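Local coordinates for protein alpha-amylase (Eisenia fetida, PDB 6M4K) that probably catalyses the endohydrolysis of alpha-1,4-glucosidic linkages in starch-like polysaccharides, as a calcium- and chloride-dependent enzyme of glycosyl hydrolase family 13, at residues R306-F320 and Y346-D360. Numbering follows the deposited sequence. Where two conformers were deposited one is given.
Sequences RGHGAGGFGTILTFF and YNWPRNIVNGVDTND
Trp-348 is held between Arg-306 on one face of its indole and Phe-320 on the other. The contact joins two loops of the family 13 TIM barrel. Residues 306-320 follow barrel strand 295-297, and residues 346-360 follow barrel strand 339-344 and form a short beta hairpin, with a type I' turn from Val-353 to Val-356.

Stacking comes first. The Arg-306 guanidinium lies nearly flat on the six-membered ring of Trp-348, a cation-pi contact with planes 22° apart. Its NH1 bonds to His-302 O, and NH2 reaches Tyr-346 N through a water. On the other face, Phe-320 presents its edge in a T-shaped pair, with CE2 3.8 Å from Trp-348 CH2. Arg-350 then stacks its guanidinium on Phe-320, with Arg-350 CZ 4.1 Å from the Phe-320 ring centroid. Its chain is extended as far as CD and bends at chi3 (75°), which turns the flat group over that ring.

Phe-313 packs at the hairpin end of the contact. Ile-352 CD1 sits over the middle of one ring face, 3.6 Å from CG of Phe-313, while Gly-307 CA covers the opposite face.

Polar bonds fix the second loop. Trp-348 NE1 donates in its ring plane to the syn lone pair of Asp-357 OD2 (2.7 Å). A leucine in place of Trp-348 would probably leave the Arg-306 guanidinium without its stacking surface and Asp-357 OD2 without the indole N-H. Asp-357 OD1 takes the backbone N-H of Asn-351 and of Asn-359 from opposite faces of the carboxylate, the latter closing an Asx turn. Between the loops, one water joins Gly-355 O to Gly-307 O and a second joins Gly-355 O to Phe-313 N. His-308 NE2 donates almost straight (169°) to Asp-360 OD2 at 2.8 Å, meeting that oxygen from above the carboxylate plane.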
loop_
_atom_site.group_PDB
_atom_site.type_symbol
_atom_site.label_atom_id
_atom_site.label_comp_id
_atom_site.label_asym_id
_atom_site.label_seq_id
_atom_site.Cartn_x
_atom_site.Cartn_y
_atom_site.Cartn_z
ATOM N N ARG A 306 7.072 10.374 3.167
ATOM C CA ARG A 306 7.365 11.802 3.149
ATOM C C ARG A 306 7.337 12.405 4.543
ATOM O O ARG A 306 7.306 13.637 4.674
ATOM C CB ARG A 306 6.389 12.541 2.228
ATOM C CG ARG A 306 6.686 12.262 0.770
ATOM C CD ARG A 306 5.557 12.587 -0.230
ATOM N NE ARG A 306 6.142 12.400 -1.545
ATOM C CZ ARG A 306 6.359 11.217 -2.106
ATOM N NH1 ARG A 306 5.894 10.105 -1.539
ATOM N NH2 ARG A 306 7.006 11.138 -3.257
ATOM N N GLY A 307 7.340 11.572 5.585
ATOM C CA GLY A 307 7.451 12.059 6.945
ATOM C C GLY A 307 6.158 12.488 7.589
ATOM O O GLY A 307 6.192 13.090 8.670
ATOM N N HIS A 308 5.015 12.200 6.968
ATOM C CA HIS A 308 3.731 12.663 7.474
ATOM C C HIS A 308 3.096 11.727 8.501
ATOM O O HIS A 308 2.062 12.085 9.075
ATOM C CB HIS A 308 2.773 12.924 6.305
ATOM C CG HIS A 308 3.292 13.926 5.318
ATOM N ND1 HIS A 308 2.864 13.974 4.009
ATOM C CD2 HIS A 308 4.219 14.905 5.446
ATOM C CE1 HIS A 308 3.493 14.950 3.376
ATOM N NE2 HIS A 308 4.321 15.530 4.226
ATOM N N GLY A 309 3.663 10.547 8.730
ATOM C CA GLY A 309 3.171 9.683 9.782
ATOM C C GLY A 309 3.768 10.040 11.125
ATOM O O GLY A 309 4.637 10.907 11.238
ATOM N N ALA A 310 3.288 9.358 12.163
ATOM C CA ALA A 310 3.822 9.596 13.495
ATOM C C ALA A 310 5.290 9.205 13.544
ATOM O O ALA A 310 5.752 8.322 12.814
ATOM C CB ALA A 310 3.044 8.810 14.545
ATOM N N GLY A 311 6.028 9.872 14.427
ATOM C CA GLY A 311 7.463 9.760 14.434
ATOM C C GLY A 311 8.145 10.505 13.318
ATOM O O GLY A 311 9.377 10.616 13.336
ATOM N N GLY A 312 7.393 11.016 12.343
ATOM C CA GLY A 312 7.981 11.844 11.303
ATOM C C GLY A 312 8.873 11.014 10.411
ATOM O O GLY A 312 8.411 10.099 9.722
ATOM N N PHE A 313 10.186 11.244 10.462
ATOM C CA PHE A 313 11.135 10.468 9.667
ATOM C C PHE A 313 11.923 9.437 10.478
ATOM O O PHE A 313 12.849 8.818 9.942
ATOM C CB PHE A 313 12.092 11.398 8.915
ATOM C CG PHE A 313 11.506 11.990 7.663
ATOM C CD1 PHE A 313 11.364 11.220 6.524
ATOM C CD2 PHE A 313 11.106 13.313 7.624
ATOM C CE1 PHE A 313 10.829 11.753 5.366
ATOM C CE2 PHE A 313 10.569 13.853 6.465
ATOM C CZ PHE A 313 10.432 13.069 5.340
ATOM N N GLY A 314 11.568 9.220 11.739
ATOM C CA GLY A 314 12.392 8.428 12.628
ATOM C C GLY A 314 12.000 6.980 12.855
ATOM O O GLY A 314 12.691 6.280 13.597
ATOM N N THR A 315 10.935 6.502 12.215
ATOM C CA THR A 315 10.329 5.194 12.481
ATOM C C THR A 315 10.042 4.442 11.185
ATOM O O THR A 315 10.510 3.314 10.998
ATOM C CB THR A 315 9.042 5.321 13.312
ATOM O OG1 THR A 315 9.366 5.730 14.649
ATOM C CG2 THR A 315 8.304 3.985 13.374
ATOM N N ILE A 316 9.281 5.059 10.277
ATOM C CA ILE A 316 8.931 4.392 9.028
ATOM C C ILE A 316 10.185 4.095 8.214
ATOM O O ILE A 316 11.099 4.926 8.111
ATOM C CB ILE A 316 7.927 5.255 8.246
ATOM C CG1 ILE A 316 6.627 5.449 9.041
ATOM C CG2 ILE A 316 7.628 4.636 6.880
ATOM C CD1 ILE A 316 5.936 4.140 9.448
ATOM N N LEU A 317 10.238 2.906 7.625
ATOM C CA LEU A 317 11.316 2.536 6.720
ATOM C C LEU A 317 10.871 2.704 5.272
ATOM O O LEU A 317 9.719 2.418 4.919
ATOM C CB LEU A 317 11.762 1.097 6.973
ATOM C CG LEU A 317 12.505 0.906 8.294
ATOM C CD1 LEU A 317 12.636 -0.575 8.641
ATOM C CD2 LEU A 317 13.888 1.578 8.207
ATOM N N THR A 318 11.788 3.201 4.440
ATOM C CA THR A 318 11.508 3.523 3.051
ATOM C C THR A 318 12.726 3.152 2.223
ATOM O O THR A 318 13.750 2.718 2.749
ATOM C CB THR A 318 11.254 5.023 2.874
ATOM O OG1 THR A 318 12.508 5.724 2.990
ATOM C CG2 THR A 318 10.308 5.551 3.926
ATOM N N PHE A 319 12.623 3.351 0.907
ATOM C CA PHE A 319 13.753 3.060 0.024
ATOM C C PHE A 319 14.994 3.886 0.366
ATOM O O PHE A 319 16.097 3.509 -0.043
ATOM C CB PHE A 319 13.364 3.240 -1.451
ATOM C CG PHE A 319 13.113 4.669 -1.856
ATOM C CD1 PHE A 319 14.155 5.460 -2.330
ATOM C CD2 PHE A 319 11.845 5.209 -1.798
ATOM C CE1 PHE A 319 13.935 6.765 -2.713
ATOM C CE2 PHE A 319 11.615 6.523 -2.187
ATOM C CZ PHE A 319 12.674 7.305 -2.647
ATOM N N PHE A 320 14.845 4.985 1.108
ATOM C CA PHE A 320 16.015 5.738 1.560
ATOM C C PHE A 320 16.825 4.976 2.605
ATOM O O PHE A 320 18.001 5.294 2.815
ATOM C CB PHE A 320 15.595 7.114 2.094
ATOM C CG PHE A 320 15.296 8.128 1.021
ATOM C CD1 PHE A 320 16.324 8.705 0.292
ATOM C CD2 PHE A 320 13.996 8.533 0.762
ATOM C CE1 PHE A 320 16.053 9.648 -0.688
ATOM C CE2 PHE A 320 13.723 9.471 -0.213
ATOM C CZ PHE A 320 14.751 10.032 -0.935
ATOM N N TYR A 346 8.903 6.831 -6.530
ATOM C CA TYR A 346 9.848 7.608 -7.311
ATOM C C TYR A 346 10.772 8.387 -6.379
ATOM O O TYR A 346 10.442 8.680 -5.231
ATOM C CB TYR A 346 9.132 8.539 -8.295
ATOM C CG TYR A 346 8.200 9.581 -7.696
ATOM C CD1 TYR A 346 8.711 10.749 -7.136
ATOM C CD2 TYR A 346 6.812 9.422 -7.731
ATOM C CE1 TYR A 346 7.879 11.715 -6.617
ATOM C CE2 TYR A 346 5.969 10.392 -7.215
ATOM C CZ TYR A 346 6.503 11.543 -6.661
ATOM O OH TYR A 346 5.662 12.506 -6.172
ATOM N N ASN A 347 11.942 8.740 -6.909
ATOM C CA ASN A 347 12.908 9.544 -6.176
ATOM C C ASN A 347 12.529 11.018 -6.237
ATOM O O ASN A 347 11.925 11.491 -7.199
ATOM C CB ASN A 347 14.292 9.332 -6.793
ATOM C CG ASN A 347 15.424 9.641 -5.833
ATOM O OD1 ASN A 347 15.210 9.950 -4.667
ATOM N ND2 ASN A 347 16.652 9.539 -6.332
ATOM N N TRP A 348 12.895 11.746 -5.196
ATOM C CA TRP A 348 12.682 13.183 -5.161
ATOM C C TRP A 348 13.723 13.772 -4.228
ATOM O O TRP A 348 14.352 13.040 -3.456
ATOM C CB TRP A 348 11.252 13.535 -4.707
ATOM C CG TRP A 348 11.027 13.508 -3.213
ATOM C CD1 TRP A 348 11.058 14.579 -2.353
ATOM C CD2 TRP A 348 10.717 12.359 -2.406
ATOM N NE1 TRP A 348 10.790 14.161 -1.065
ATOM C CE2 TRP A 348 10.583 12.805 -1.073
ATOM C CE3 TRP A 348 10.537 10.995 -2.683
ATOM C CZ2 TRP A 348 10.282 11.942 -0.026
ATOM C CZ3 TRP A 348 10.231 10.137 -1.631
ATOM C CH2 TRP A 348 10.114 10.619 -0.323
ATOM N N PRO A 349 13.979 15.120 -4.312
ATOM C CA PRO A 349 15.065 15.694 -3.490
ATOM C C PRO A 349 14.648 15.899 -2.040
ATOM O O PRO A 349 14.501 17.027 -1.541
ATOM C CB PRO A 349 15.357 17.012 -4.217
ATOM C CG PRO A 349 14.026 17.415 -4.758
ATOM C CD PRO A 349 13.386 16.121 -5.218
ATOM N N ARG A 350 14.436 14.785 -1.330
ATOM C CA ARG A 350 14.069 14.857 0.077
ATOM C C ARG A 350 15.082 15.708 0.830
ATOM O O ARG A 350 16.292 15.518 0.686
ATOM C CB ARG A 350 14.020 13.445 0.676
ATOM C CG ARG A 350 13.448 13.396 2.096
ATOM C CD ARG A 350 13.512 11.997 2.701
ATOM N NE ARG A 350 14.883 11.692 3.089
ATOM C CZ ARG A 350 15.248 10.667 3.848
ATOM N NH1 ARG A 350 14.338 9.812 4.298
ATOM N NH2 ARG A 350 16.524 10.496 4.169
ATOM N N ASN A 351 14.581 16.637 1.637
ATOM C CA ASN A 351 15.430 17.682 2.218
ATOM C C ASN A 351 14.864 18.017 3.600
ATOM O O ASN A 351 14.030 18.911 3.741
ATOM C CB ASN A 351 15.450 18.901 1.303
ATOM C CG ASN A 351 16.410 19.960 1.772
ATOM O OD1 ASN A 351 17.608 19.714 1.844
ATOM N ND2 ASN A 351 15.898 21.133 2.090
ATOM N N ILE A 352 15.301 17.262 4.607
ATOM C CA ILE A 352 14.686 17.340 5.930
ATOM C C ILE A 352 15.306 18.486 6.720
ATOM O O ILE A 352 16.516 18.505 6.967
ATOM C CB ILE A 352 14.781 16.002 6.679
ATOM C CG1 ILE A 352 14.063 14.914 5.873
ATOM C CG2 ILE A 352 14.166 16.127 8.079
ATOM C CD1 ILE A 352 14.432 13.493 6.284
ATOM N N VAL A 353 14.473 19.439 7.116
ATOM C CA VAL A 353 14.894 20.612 7.874
ATOM C C VAL A 353 13.931 20.740 9.041
ATOM O O VAL A 353 12.715 20.833 8.841
ATOM C CB VAL A 353 14.872 21.884 7.004
ATOM C CG1 VAL A 353 15.266 23.111 7.819
ATOM C CG2 VAL A 353 15.788 21.714 5.800
ATOM N N ASN A 354 14.466 20.715 10.261
ATOM C CA ASN A 354 13.632 20.742 11.458
ATOM C C ASN A 354 12.566 19.647 11.411
ATOM O O ASN A 354 11.403 19.866 11.753
ATOM C CB ASN A 354 13.022 22.126 11.673
ATOM C CG ASN A 354 14.077 23.210 11.797
ATOM O OD1 ASN A 354 15.084 23.036 12.485
ATOM N ND2 ASN A 354 13.858 24.331 11.118
ATOM N N GLY A 355 12.969 18.462 10.952
ATOM C CA GLY A 355 12.108 17.295 10.946
ATOM C C GLY A 355 11.089 17.221 9.827
ATOM O O GLY A 355 10.321 16.250 9.779
ATOM N N VAL A 356 11.057 18.200 8.924
ATOM C CA VAL A 356 10.075 18.271 7.849
ATOM C C VAL A 356 10.825 18.352 6.529
ATOM O O VAL A 356 11.780 19.124 6.401
ATOM C CB VAL A 356 9.155 19.490 8.026
ATOM C CG1 VAL A 356 8.233 19.654 6.819
ATOM C CG2 VAL A 356 8.346 19.354 9.312
ATOM N N ASP A 357 10.396 17.562 5.551
ATOM C CA ASP A 357 10.983 17.605 4.214
ATOM C C ASP A 357 10.427 18.815 3.471
ATOM O O ASP A 357 9.232 18.870 3.167
ATOM C CB ASP A 357 10.638 16.298 3.509
ATOM C CG ASP A 357 11.041 16.262 2.057
ATOM O OD1 ASP A 357 11.824 17.137 1.605
ATOM O OD2 ASP A 357 10.569 15.331 1.365
ATOM N N THR A 358 11.293 19.792 3.187
ATOM C CA THR A 358 10.854 20.999 2.493
ATOM C C THR A 358 10.369 20.700 1.085
ATOM O O THR A 358 9.638 21.509 0.504
ATOM C CB THR A 358 11.977 22.053 2.416
ATOM O OG1 THR A 358 13.039 21.594 1.569
ATOM C CG2 THR A 358 12.539 22.366 3.800
ATOM N N ASN A 359 10.788 19.572 0.522
ATOM C CA ASN A 359 10.493 19.227 -0.857
ATOM C C ASN A 359 9.520 18.063 -0.944
ATOM O O ASN A 359 9.478 17.366 -1.963
ATOM C CB ASN A 359 11.784 18.940 -1.617
ATOM C CG ASN A 359 12.754 20.102 -1.564
ATOM O OD1 ASN A 359 12.365 21.246 -1.320
ATOM N ND2 ASN A 359 14.022 19.803 -1.773
ATOM N N ASP A 360 8.717 17.866 0.108
ATOM C CA ASP A 360 7.798 16.737 0.150
ATOM C C ASP A 360 6.637 16.885 -0.810
ATOM O O ASP A 360 5.830 15.954 -0.919
ATOM C CB ASP A 360 7.304 16.459 1.582
ATOM C CG ASP A 360 6.539 17.621 2.205
ATOM O OD1 ASP A 360 6.280 18.640 1.534
ATOM O OD2 ASP A 360 6.176 17.503 3.406
HETATM O O HOH W 1 7.820 8.483 -4.219
HETATM O O HOH W 2 7.768 16.218 5.547
HETATM O O HOH W 3 7.674 15.510 9.339
HETATM O O HOH W 4 11.082 13.815 11.271
HETATM O O HOH W 5 11.817 8.706 3.390
#